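Local coordinates for protein TRAP dicarboxylate transporter-DctP subunit (Desulfovibrio salexigens, PDB 4N6D) that probably binds a small carboxylate-bearing solute in the periplasm and delivers it to the membrane components of a TRAP (tripartite ATP-independent periplasmic) transporter, at residues L104-E109 against E309-K314; T129-K134 against L326-E331; E211-K214 against F218-I221; A279-K282 against S286-M289. One frame throughout, in Å; residues are numbered along the deposited sequence. Where two conformers were deposited one is given.

Interaction 1 (L104-E109 against E309-K314); sequences LSSVFE and EDWKEK
Trp311 extends its indole from the helix 294-317 toward Ser106 and Val107 by placing CG anti to the backbone N (chi1 176°), with the ring plane turned about at right angles to the CA–CB–CG plane. Ser106 answers with its hydroxyl folded back between its own backbone N and carbonyl carbon, which sets OG at the pyrrole edge of the indole. The NE1-H of Trp311 donates to Ser106 OG over 3.0 Å, a somewhat bent bond (149° at the hydrogen) in which the oxygen lies practically in the ring plane. Ser106 OG in turn hydrogen-bonds the carbonyl oxygen of Phe102, so one hydroxyl both receives from the indole and gives to the main chain, and its rotation is fixed from two directions.

Val107 takes a face of the same ring. Its CB stands closest, 3.4 Å from Trp311 CZ2 and displaced toward the rim, while CG2, anti to the backbone N of Val107, lies over the benzene half. The distance from CG2 to the centroid of the six-membered ring of Trp311 is 3.9 Å and the approach is 15° off the normal, a CH-pi contact. At the ring edge Leu104 O comes within 3.7 Å of Trp311 CZ2; this carbonyl also accepts the 3-10 bond from Val107 N (3.1 Å). Leu110 and the helix 322-337, through Val325 and Leu326, continue the apolar surroundings. A tryptophan held by its N-H at the edge and by an aliphatic residue over a face thus ties helix 294-317 to a 3-10 turn following strand 90-94, within the periplasmic-binding-protein fold of the DctP family.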
loop_
_atom_site.group_PDB
_atom_site.type_symbol
_atom_site.label_atom_id
_atom_site.label_comp_id
_atom_site.label_asym_id
_atom_site.label_seq_id
_atom_site.Cartn_x
_atom_site.Cartn_y
_atom_site.Cartn_z
ATOM N N LEU A 104 13.786 2.767 6.983
ATOM C CA LEU A 104 13.618 3.914 6.069
ATOM C C LEU A 104 12.303 3.832 5.329
ATOM O O LEU A 104 11.487 4.757 5.414
ATOM C CB LEU A 104 14.763 4.030 5.062
ATOM C CG LEU A 104 14.692 5.361 4.295
ATOM C CD1 LEU A 104 16.070 5.990 4.218
ATOM C CD2 LEU A 104 14.134 5.087 2.939
ATOM N N SER A 105 12.085 2.734 4.592
ATOM C CA SER A 105 10.932 2.646 3.699
ATOM C C SER A 105 9.606 2.617 4.432
ATOM O O SER A 105 8.578 2.976 3.857
ATOM C CB SER A 105 11.033 1.437 2.766
ATOM O OG SER A 105 12.232 1.501 1.981
ATOM N N SER A 106 9.621 2.181 5.690
ATOM C CA SER A 106 8.420 2.195 6.532
ATOM C C SER A 106 7.812 3.600 6.718
ATOM O O SER A 106 6.703 3.743 7.224
ATOM C CB SER A 106 8.716 1.571 7.890
ATOM O OG SER A 106 9.715 2.283 8.590
ATOM N N VAL A 107 8.550 4.636 6.323
ATOM C CA VAL A 107 8.007 5.992 6.403
ATOM C C VAL A 107 6.698 6.028 5.638
ATOM O O VAL A 107 5.746 6.769 6.003
ATOM C CB VAL A 107 9.007 7.042 5.860
ATOM C CG1 VAL A 107 9.196 6.900 4.364
ATOM C CG2 VAL A 107 8.553 8.450 6.222
ATOM N N PHE A 108 6.596 5.201 4.593
ATOM C CA PHE A 108 5.390 5.213 3.759
ATOM C C PHE A 108 4.176 4.543 4.390
ATOM O O PHE A 108 3.103 4.508 3.771
ATOM C CB PHE A 108 5.641 4.638 2.366
ATOM C CG PHE A 108 6.083 5.668 1.392
ATOM C CD1 PHE A 108 5.146 6.376 0.670
ATOM C CD2 PHE A 108 7.417 5.989 1.253
ATOM C CE1 PHE A 108 5.526 7.363 -0.212
ATOM C CE2 PHE A 108 7.799 7.000 0.344
ATOM C CZ PHE A 108 6.833 7.683 -0.354
ATOM N N GLU A 109 4.319 4.033 5.611
ATOM C CA GLU A 109 3.169 3.539 6.396
ATOM C C GLU A 109 2.431 4.658 7.150
ATOM O O GLU A 109 1.328 4.469 7.599
ATOM C CB GLU A 109 3.639 2.492 7.403
ATOM C CG GLU A 109 4.322 1.313 6.752
ATOM C CD GLU A 109 5.224 0.539 7.700
ATOM O OE1 GLU A 109 5.087 0.696 8.927
ATOM O OE2 GLU A 109 6.075 -0.222 7.202
ATOM N N GLU A 309 6.280 11.062 15.155
ATOM C CA GLU A 309 7.385 11.214 16.108
ATOM C C GLU A 309 7.959 9.854 16.536
ATOM O O GLU A 309 9.176 9.728 16.665
ATOM C CB GLU A 309 6.937 12.029 17.317
ATOM C CG GLU A 309 6.420 13.426 16.950
ATOM C CD GLU A 309 7.451 14.319 16.266
ATOM O OE1 GLU A 309 8.650 14.085 16.455
ATOM O OE2 GLU A 309 7.049 15.248 15.514
ATOM N N ASP A 310 7.093 8.852 16.724
ATOM C CA ASP A 310 7.518 7.482 17.019
ATOM C C ASP A 310 8.375 6.959 15.892
ATOM O O ASP A 310 9.443 6.379 16.107
ATOM C CB ASP A 310 6.289 6.592 17.204
ATOM C CG ASP A 310 6.629 5.123 17.368
ATOM O OD1 ASP A 310 7.394 4.767 18.297
ATOM O OD2 ASP A 310 6.119 4.324 16.562
ATOM N N TRP A 311 7.924 7.168 14.660
ATOM C CA TRP A 311 8.683 6.661 13.526
ATOM C C TRP A 311 10.063 7.312 13.460
ATOM O O TRP A 311 11.066 6.642 13.211
ATOM C CB TRP A 311 7.915 6.857 12.197
ATOM C CG TRP A 311 8.749 6.409 11.038
ATOM C CD1 TRP A 311 8.836 5.143 10.531
ATOM C CD2 TRP A 311 9.661 7.202 10.290
ATOM N NE1 TRP A 311 9.747 5.109 9.512
ATOM C CE2 TRP A 311 10.264 6.364 9.333
ATOM C CE3 TRP A 311 10.013 8.551 10.320
ATOM C CZ2 TRP A 311 11.217 6.827 8.432
ATOM C CZ3 TRP A 311 10.952 9.013 9.421
ATOM C CH2 TRP A 311 11.545 8.158 8.489
ATOM N N LYS A 312 10.111 8.620 13.679
ATOM C CA LYS A 312 11.393 9.331 13.671
ATOM C C LYS A 312 12.362 8.801 14.722
ATOM O O LYS A 312 13.549 8.717 14.456
ATOM C CB LYS A 312 11.173 10.828 13.867
ATOM C CG LYS A 312 10.576 11.557 12.668
ATOM C CD LYS A 312 10.637 13.080 12.871
ATOM C CE LYS A 312 9.820 13.540 14.026
ATOM N NZ LYS A 312 9.807 15.031 14.056
ATOM N N GLU A 313 11.884 8.486 15.917
ATOM C CA GLU A 313 12.772 7.912 16.943
ATOM C C GLU A 313 13.270 6.544 16.532
ATOM O O GLU A 313 14.436 6.187 16.764
ATOM C CB GLU A 313 12.075 7.810 18.290
ATOM C CG GLU A 313 11.730 9.155 18.884
ATOM C CD GLU A 313 12.496 9.445 20.152
ATOM O OE1 GLU A 313 12.410 8.635 21.091
ATOM O OE2 GLU A 313 13.161 10.496 20.219
ATOM N N LYS A 314 12.388 5.759 15.934
ATOM C CA LYS A 314 12.772 4.439 15.425
ATOM C C LYS A 314 13.807 4.527 14.317
ATOM O O LYS A 314 14.733 3.711 14.259
ATOM C CB LYS A 314 11.524 3.692 14.960
ATOM C CG LYS A 314 10.723 3.092 16.112
ATOM C CD LYS A 314 9.287 2.712 15.744
ATOM C CE LYS A 314 8.622 1.977 16.912
ATOM N NZ LYS A 314 7.178 1.705 16.697
#

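Interaction 2 (T129-K134 against L326-E331); sequences TKYQPK and LSDVEE
Asp328 reaches from the helix 322-337 to Tyr131 and Lys130 at the end of helix 117-131. Its CB has the phenol oxygen as its nearest partner across the contact, with Tyr131 OH 4.2 Å away. From there CG turns anti to the carbonyl carbon (chi1 -72°), leaving the carboxylate between phenol and amine: Asp328 CG is 3.5 Å from Lys130 NZ. Of the two oxygens, OD1 stays 3.6 Å from Lys130 NZ, whereas OD2 is gripped by both donors. It accepts a short hydrogen bond of 2.5 Å from Tyr131 OH, which comes from above the carboxylate plane, 37° out of it; ring and carboxylate planes are 52° apart. It also takes a weak hydrogen bond of 3.1 Å from Lys130 NZ, part of a salt bridge. Lys130, extended through its whole length, meets the aspartate at about a right angle.

Two donors on one oxygen would be expected to favour the charged form of Asp328, whose side chain also touches Leu127. Tyr131 is itself steadied by Leu104, Ala324 and Val325. This is a surface link between helices, an acid of one pinned by consecutive lysine and tyrosine residues of the other, where helix 117-131 gives way to the positive phi of Gln132.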
loop_
_atom_site.group_PDB
_atom_site.type_symbol
_atom_site.label_atom_id
_atom_site.label_comp_id
_atom_site.label_asym_id
_atom_site.label_seq_id
_atom_site.Cartn_x
_atom_site.Cartn_y
_atom_site.Cartn_z
ATOM N N THR A 129 15.073 4.707 -4.626
ATOM C CA THR A 129 16.154 4.886 -5.577
ATOM C C THR A 129 17.158 5.931 -5.078
ATOM O O THR A 129 18.372 5.817 -5.308
ATOM C CB THR A 129 15.612 5.305 -6.941
ATOM O OG1 THR A 129 14.837 4.220 -7.474
ATOM C CG2 THR A 129 16.756 5.640 -7.879
ATOM N N LYS A 130 16.649 6.941 -4.388
ATOM C CA LYS A 130 17.491 7.999 -3.864
ATOM C C LYS A 130 18.351 7.535 -2.688
ATOM O O LYS A 130 19.533 7.872 -2.604
ATOM C CB LYS A 130 16.645 9.202 -3.444
ATOM C CG LYS A 130 17.474 10.319 -2.841
ATOM C CD LYS A 130 16.641 11.507 -2.425
ATOM C CE LYS A 130 17.549 12.653 -2.018
ATOM N NZ LYS A 130 16.800 13.902 -1.825
ATOM N N TYR A 131 17.742 6.783 -1.775
ATOM C CA TYR A 131 18.385 6.456 -0.519
ATOM C C TYR A 131 19.117 5.128 -0.512
ATOM O O TYR A 131 20.033 4.960 0.295
ATOM C CB TYR A 131 17.366 6.482 0.638
ATOM C CG TYR A 131 17.113 7.874 1.174
ATOM C CD1 TYR A 131 16.191 8.725 0.560
ATOM C CD2 TYR A 131 17.814 8.366 2.259
ATOM C CE1 TYR A 131 15.970 10.030 1.040
ATOM C CE2 TYR A 131 17.590 9.647 2.749
ATOM C CZ TYR A 131 16.669 10.475 2.133
ATOM O OH TYR A 131 16.479 11.759 2.604
ATOM N N GLN A 132 18.732 4.212 -1.400
ATOM C CA GLN A 132 19.339 2.874 -1.452
ATOM C C GLN A 132 19.533 2.318 -0.043
ATOM O O GLN A 132 20.635 1.961 0.345
ATOM C CB GLN A 132 20.680 2.939 -2.180
ATOM C CG GLN A 132 20.570 3.380 -3.630
ATOM C CD GLN A 132 19.909 2.341 -4.498
ATOM O OE1 GLN A 132 18.832 2.561 -5.049
ATOM N NE2 GLN A 132 20.544 1.194 -4.618
ATOM N N PRO A 133 18.446 2.234 0.741
ATOM C CA PRO A 133 18.661 1.892 2.147
ATOM C C PRO A 133 19.169 0.463 2.357
ATOM O O PRO A 133 18.820 -0.490 1.637
ATOM C CB PRO A 133 17.279 2.081 2.765
ATOM C CG PRO A 133 16.355 1.904 1.661
ATOM C CD PRO A 133 17.027 2.475 0.448
ATOM N N LYS A 134 20.013 0.324 3.359
ATOM C CA LYS A 134 20.667 -0.950 3.597
ATOM C C LYS A 134 19.704 -2.044 4.035
ATOM O O LYS A 134 20.065 -3.239 4.020
ATOM C CB LYS A 134 21.784 -0.782 4.616
ATOM C CG LYS A 134 21.374 -0.089 5.879
ATOM C CD LYS A 134 22.602 0.260 6.715
ATOM C CE LYS A 134 22.805 -0.749 7.817
ATOM N NZ LYS A 134 21.718 -0.689 8.828
ATOM N N LEU A 326 11.420 12.570 5.776
ATOM C CA LEU A 326 10.062 13.117 5.722
ATOM C C LEU A 326 9.985 14.326 4.796
ATOM O O LEU A 326 9.025 14.501 4.071
ATOM C CB LEU A 326 9.558 13.508 7.108
ATOM C CG LEU A 326 9.238 12.326 8.035
ATOM C CD1 LEU A 326 9.262 12.719 9.494
ATOM C CD2 LEU A 326 7.913 11.704 7.660
ATOM N N SER A 327 10.991 15.177 4.829
ATOM C CA SER A 327 11.039 16.309 3.906
ATOM C C SER A 327 11.008 15.813 2.472
ATOM O O SER A 327 10.228 16.283 1.636
ATOM C CB SER A 327 12.311 17.111 4.107
ATOM O OG SER A 327 12.308 17.765 5.354
ATOM N N ASP A 328 11.888 14.873 2.172
ATOM C CA ASP A 328 11.969 14.344 0.828
ATOM C C ASP A 328 10.666 13.691 0.370
ATOM O O ASP A 328 10.296 13.792 -0.799
ATOM C CB ASP A 328 13.116 13.348 0.719
ATOM C CG ASP A 328 14.468 14.015 0.745
ATOM O OD1 ASP A 328 14.524 15.261 0.615
ATOM O OD2 ASP A 328 15.479 13.275 0.878
ATOM N N VAL A 329 9.957 13.047 1.290
ATOM C CA VAL A 329 8.698 12.390 0.959
ATOM C C VAL A 329 7.674 13.448 0.535
ATOM O O VAL A 329 6.961 13.252 -0.450
ATOM C CB VAL A 329 8.159 11.554 2.130
ATOM C CG1 VAL A 329 6.728 11.091 1.882
ATOM C CG2 VAL A 329 9.058 10.329 2.321
ATOM N N GLU A 330 7.608 14.559 1.260
ATOM C CA GLU A 330 6.633 15.604 0.899
ATOM C C GLU A 330 6.969 16.205 -0.470
ATOM O O GLU A 330 6.079 16.543 -1.261
ATOM C CB GLU A 330 6.560 16.698 1.971
ATOM C CG GLU A 330 5.691 17.912 1.606
ATOM C CD GLU A 330 4.192 17.640 1.522
ATOM O OE1 GLU A 330 3.733 16.502 1.765
ATOM O OE2 GLU A 330 3.463 18.608 1.237
ATOM N N GLU A 331 8.255 16.368 -0.737
ATOM C CA GLU A 331 8.679 16.887 -2.030
ATOM C C GLU A 331 8.182 15.949 -3.135
ATOM O O GLU A 331 7.678 16.408 -4.159
ATOM C CB GLU A 331 10.202 17.050 -2.085
ATOM C CG GLU A 331 10.739 17.481 -3.469
ATOM C CD GLU A 331 12.234 17.705 -3.515
ATOM O OE1 GLU A 331 12.947 17.236 -2.605
ATOM O OE2 GLU A 331 12.703 18.382 -4.470
#

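Interaction 3 (E211-K214 against F218-I221); sequences EVLK and FAEI
Ala219 N donates to Leu213 O in the shortest sound polar bond between the two segments, 3.1 Å long and 161° at the hydrogen. The donor lies in the carbonyl plane, on a lone pair of the oxygen. One residue earlier, Phe218 N reaches Val212 O over a longer 3.3 Å, straight but tilted 20° from the carbonyl plane. Although Phe218 N is also 3.2 Å from Leu213 O, the angle is too poor for a bond. Each donor thus returns to a carbonyl six residues back, closing the chain after the short helix 212-215.

The side chains follow this pairing. Leu213 brings its CD2 branch alongside the backbone and methyl of Ala219, with Leu213 CD2 3.9 Å from Ala219 CB; the methyl carbon also sits 3.3 Å from Leu213 O. Phe218 has CG anti to its carbonyl carbon (chi1 -81°), which carries the ring past Val212, so that Phe218 CD2 lies 3.8 Å from Val212 CB. The oxygen of Val212 meets the ring near its edge, 3.6 Å from Phe218 CD2.

All four residues are buried. Val212 and Leu213 lean on Met153 of strand 151-154, the Phe218 ring on Thr194 and Leu198 of helix 194-200, and helix 249-285 covers Leu213 through Ser277, whose OG also bonds Lys214 N.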
loop_
_atom_site.group_PDB
_atom_site.type_symbol
_atom_site.label_atom_id
_atom_site.label_comp_id
_atom_site.label_asym_id
_atom_site.label_seq_id
_atom_site.Cartn_x
_atom_site.Cartn_y
_atom_site.Cartn_z
ATOM N N GLU A 211 -11.523 -0.308 -2.442
ATOM C CA GLU A 211 -11.845 -1.423 -3.331
ATOM C C GLU A 211 -12.722 -2.479 -2.646
ATOM O O GLU A 211 -13.395 -3.257 -3.320
ATOM C CB GLU A 211 -10.600 -2.079 -3.952
ATOM C CG GLU A 211 -9.979 -3.137 -3.135
ATOM C CD GLU A 211 -9.037 -2.570 -2.157
ATOM O OE1 GLU A 211 -9.012 -1.317 -2.056
ATOM O OE2 GLU A 211 -8.314 -3.368 -1.521
ATOM N N VAL A 212 -12.710 -2.522 -1.316
ATOM C CA VAL A 212 -13.470 -3.556 -0.607
ATOM C C VAL A 212 -14.982 -3.340 -0.758
ATOM O O VAL A 212 -15.781 -4.243 -0.522
ATOM C CB VAL A 212 -13.098 -3.626 0.897
ATOM C CG1 VAL A 212 -11.615 -3.934 1.072
ATOM C CG2 VAL A 212 -13.452 -2.337 1.602
ATOM N N LEU A 213 -15.371 -2.131 -1.140
ATOM C CA LEU A 213 -16.787 -1.822 -1.307
ATOM C C LEU A 213 -17.443 -2.723 -2.345
ATOM O O LEU A 213 -18.587 -3.163 -2.161
ATOM C CB LEU A 213 -16.970 -0.337 -1.662
ATOM C CG LEU A 213 -16.734 0.571 -0.446
ATOM C CD1 LEU A 213 -16.585 2.020 -0.872
ATOM C CD2 LEU A 213 -17.856 0.403 0.621
ATOM N N LYS A 214 -16.711 -3.002 -3.424
ATOM C CA LYS A 214 -17.132 -3.949 -4.446
ATOM C C LYS A 214 -16.540 -5.338 -4.211
ATOM O O LYS A 214 -17.260 -6.320 -4.228
ATOM C CB LYS A 214 -16.713 -3.489 -5.841
ATOM C CG LYS A 214 -17.126 -4.457 -6.935
ATOM C CD LYS A 214 -16.734 -3.976 -8.324
ATOM C CE LYS A 214 -17.141 -5.008 -9.383
ATOM N NZ LYS A 214 -16.715 -4.574 -10.740
ATOM N N PHE A 218 -18.785 -4.757 0.621
ATOM C CA PHE A 218 -19.062 -3.975 1.821
ATOM C C PHE A 218 -20.038 -2.823 1.581
ATOM O O PHE A 218 -20.655 -2.322 2.518
ATOM C CB PHE A 218 -17.773 -3.488 2.479
ATOM C CG PHE A 218 -17.119 -4.531 3.326
ATOM C CD1 PHE A 218 -17.752 -4.997 4.462
ATOM C CD2 PHE A 218 -15.889 -5.051 2.987
ATOM C CE1 PHE A 218 -17.166 -5.966 5.238
ATOM C CE2 PHE A 218 -15.302 -6.024 3.763
ATOM C CZ PHE A 218 -15.942 -6.480 4.881
ATOM N N ALA A 219 -20.202 -2.410 0.328
ATOM C CA ALA A 219 -21.103 -1.319 0.010
ATOM C C ALA A 219 -22.562 -1.677 0.283
ATOM O O ALA A 219 -23.381 -0.787 0.444
ATOM C CB ALA A 219 -20.947 -0.903 -1.431
ATOM N N GLU A 220 -22.895 -2.969 0.349
ATOM C CA GLU A 220 -24.276 -3.332 0.628
ATOM C C GLU A 220 -24.677 -2.820 1.999
ATOM O O GLU A 220 -25.819 -2.429 2.214
ATOM C CB GLU A 220 -24.519 -4.839 0.548
ATOM C CG GLU A 220 -25.998 -5.202 0.732
ATOM C CD GLU A 220 -26.343 -6.569 0.207
ATOM O OE1 GLU A 220 -25.420 -7.381 0.022
ATOM O OE2 GLU A 220 -27.545 -6.830 -0.018
ATOM N N ILE A 221 -23.717 -2.832 2.914
ATOM C CA ILE A 221 -23.951 -2.473 4.297
ATOM C C ILE A 221 -23.473 -1.058 4.622
ATOM O O ILE A 221 -24.162 -0.315 5.324
ATOM C CB ILE A 221 -23.226 -3.464 5.222
ATOM C CG1 ILE A 221 -23.762 -4.876 4.995
ATOM C CG2 ILE A 221 -23.390 -3.041 6.672
ATOM C CD1 ILE A 221 -22.981 -5.930 5.754
#

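Interaction 4 (A279-K282 against S286-M289); sequences AWAK and SIEM
Ile287 packs its branches against Ala281 and the backbone of Lys282, and this is the close half of the contact. CG1, held between the backbone N and carbonyl carbon of Ile287 (chi1 61°), lies 3.6 Å from Lys282 N, and beyond it CD1 touches the Ala281 methyl, with Ile287 CD1 3.7 Å from Ala281 CB. The other branch closes on the same methyl: Ile287 CG2 is 3.9 Å from Ala281 CB. Leu278 and Ala219 continue this apolar patch.

Toward the helix end the fit gives way to polar atoms and water. Ser286, with positive phi, is the first residue to leave helix 249-285, yet its N still donates to Lys282 O over 3.0 Å. The bond is bent to 133°, its donor 42° above the carbonyl plane. A water molecule adds a second donor, 2.8 Å from Lys282 O; its longer link to Ser286 OG is doubtful, because that serine has two conformers. The Lys282 side chain is extended and heads away from Ile287.

Chemically, then, the carbonyl of Lys282, in the last turn of the helix, is satisfied by a bent main-chain bond plus solvent, while buried aliphatic contact of Ile287 with Ala281 accompanies the turn from helix into strand 288-290.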
loop_
_atom_site.group_PDB
_atom_site.type_symbol
_atom_site.label_atom_id
_atom_site.label_comp_id
_atom_site.label_asym_id
_atom_site.label_seq_id
_atom_site.Cartn_x
_atom_site.Cartn_y
_atom_site.Cartn_z
ATOM N N ALA A 279 -17.753 3.318 -8.611
ATOM C CA ALA A 279 -18.808 3.496 -9.612
ATOM C C ALA A 279 -19.811 2.353 -9.495
ATOM O O ALA A 279 -21.018 2.580 -9.553
ATOM C CB ALA A 279 -18.222 3.572 -11.007
ATOM N N TRP A 280 -19.314 1.126 -9.314
ATOM C CA TRP A 280 -20.200 -0.035 -9.135
ATOM C C TRP A 280 -21.094 0.152 -7.901
ATOM O O TRP A 280 -22.303 -0.050 -7.959
ATOM C CB TRP A 280 -19.369 -1.299 -9.004
ATOM C CG TRP A 280 -20.115 -2.579 -8.716
ATOM C CD1 TRP A 280 -20.590 -3.474 -9.627
ATOM C CD2 TRP A 280 -20.424 -3.120 -7.424
ATOM N NE1 TRP A 280 -21.190 -4.536 -8.982
ATOM C CE2 TRP A 280 -21.093 -4.340 -7.630
ATOM C CE3 TRP A 280 -20.189 -2.693 -6.113
ATOM C CZ2 TRP A 280 -21.544 -5.125 -6.578
ATOM C CZ3 TRP A 280 -20.642 -3.481 -5.069
ATOM C CH2 TRP A 280 -21.300 -4.679 -5.308
ATOM N N ALA A 281 -20.484 0.568 -6.799
ATOM C CA ALA A 281 -21.206 0.741 -5.553
ATOM C C ALA A 281 -22.229 1.875 -5.649
ATOM O O ALA A 281 -23.303 1.789 -5.054
ATOM C CB ALA A 281 -20.224 1.005 -4.419
ATOM N N LYS A 282 -21.882 2.951 -6.357
ATOM C CA LYS A 282 -22.800 4.060 -6.518
ATOM C C LYS A 282 -24.006 3.620 -7.360
ATOM O O LYS A 282 -25.158 3.923 -7.042
ATOM C CB LYS A 282 -22.098 5.254 -7.162
ATOM C CG LYS A 282 -22.903 6.524 -7.040
ATOM C CD LYS A 282 -22.201 7.741 -7.624
ATOM C CE LYS A 282 -22.969 9.000 -7.248
ATOM N NZ LYS A 282 -22.696 10.135 -8.168
ATOM N N SER A 286 -26.237 3.408 -4.336
ATOM C CA SER A 286 -26.267 4.859 -4.150
ATOM C C SER A 286 -25.436 5.305 -2.956
ATOM O O SER A 286 -25.906 6.070 -2.110
ATOM C CB SER A 286 -27.703 5.361 -3.984
ATOM O OG SER A 286 -28.470 5.141 -5.155
ATOM N N ILE A 287 -24.197 4.831 -2.893
ATOM C CA ILE A 287 -23.301 5.241 -1.846
ATOM C C ILE A 287 -23.029 6.726 -1.984
ATOM O O ILE A 287 -23.190 7.312 -3.060
ATOM C CB ILE A 287 -21.967 4.438 -1.874
ATOM C CG1 ILE A 287 -21.229 4.642 -3.191
ATOM C CG2 ILE A 287 -22.232 2.951 -1.634
ATOM C CD1 ILE A 287 -19.737 4.390 -3.107
ATOM N N GLU A 288 -22.616 7.333 -0.874
ATOM C CA GLU A 288 -22.301 8.753 -0.838
ATOM C C GLU A 288 -20.851 8.937 -0.422
ATOM O O GLU A 288 -20.403 8.337 0.549
ATOM C CB GLU A 288 -23.212 9.491 0.151
ATOM C CG GLU A 288 -22.899 10.979 0.240
ATOM C CD GLU A 288 -23.688 11.707 1.311
ATOM O OE1 GLU A 288 -24.661 11.129 1.848
ATOM O OE2 GLU A 288 -23.324 12.869 1.611
ATOM N N MET A 289 -20.136 9.770 -1.171
ATOM C CA MET A 289 -18.762 10.134 -0.837
ATOM C C MET A 289 -18.759 11.392 0.012
ATOM O O MET A 289 -19.378 12.389 -0.332
ATOM C CB MET A 289 -17.946 10.373 -2.102
ATOM C CG MET A 289 -18.030 9.269 -3.129
ATOM S SD MET A 289 -17.487 7.659 -2.530
ATOM C CE MET A 289 -15.785 8.023 -2.030
HETATM O O HOH W 1 -27.069 5.764 -8.072
#

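How the interactions relate
The four contacts form two pairs on opposite sides of the chain's centre. Interactions 1 and 2 lie 12 Å apart between centres and touch, Leu104 meeting Tyr131 and Pro133, Val107 and Lys312 meeting Leu326; their segments alternate along the chain, so the successive helices 294-317 and 322-337 are both fastened to the region 104-134. Interactions 3 and 4, 9 Å apart between centres, meet through Trp280 against Leu213 and Lys214 and through Ala219 against Ala281. Any contact of one pair lies 31 to 36 Å, centre to centre, from either contact of the other. Interactions 3 and 4 are successive local turns within the long excursion that interactions 1 and 2 close, consistent with a two-lobed solute-binding fold in which the chain crosses between lobes.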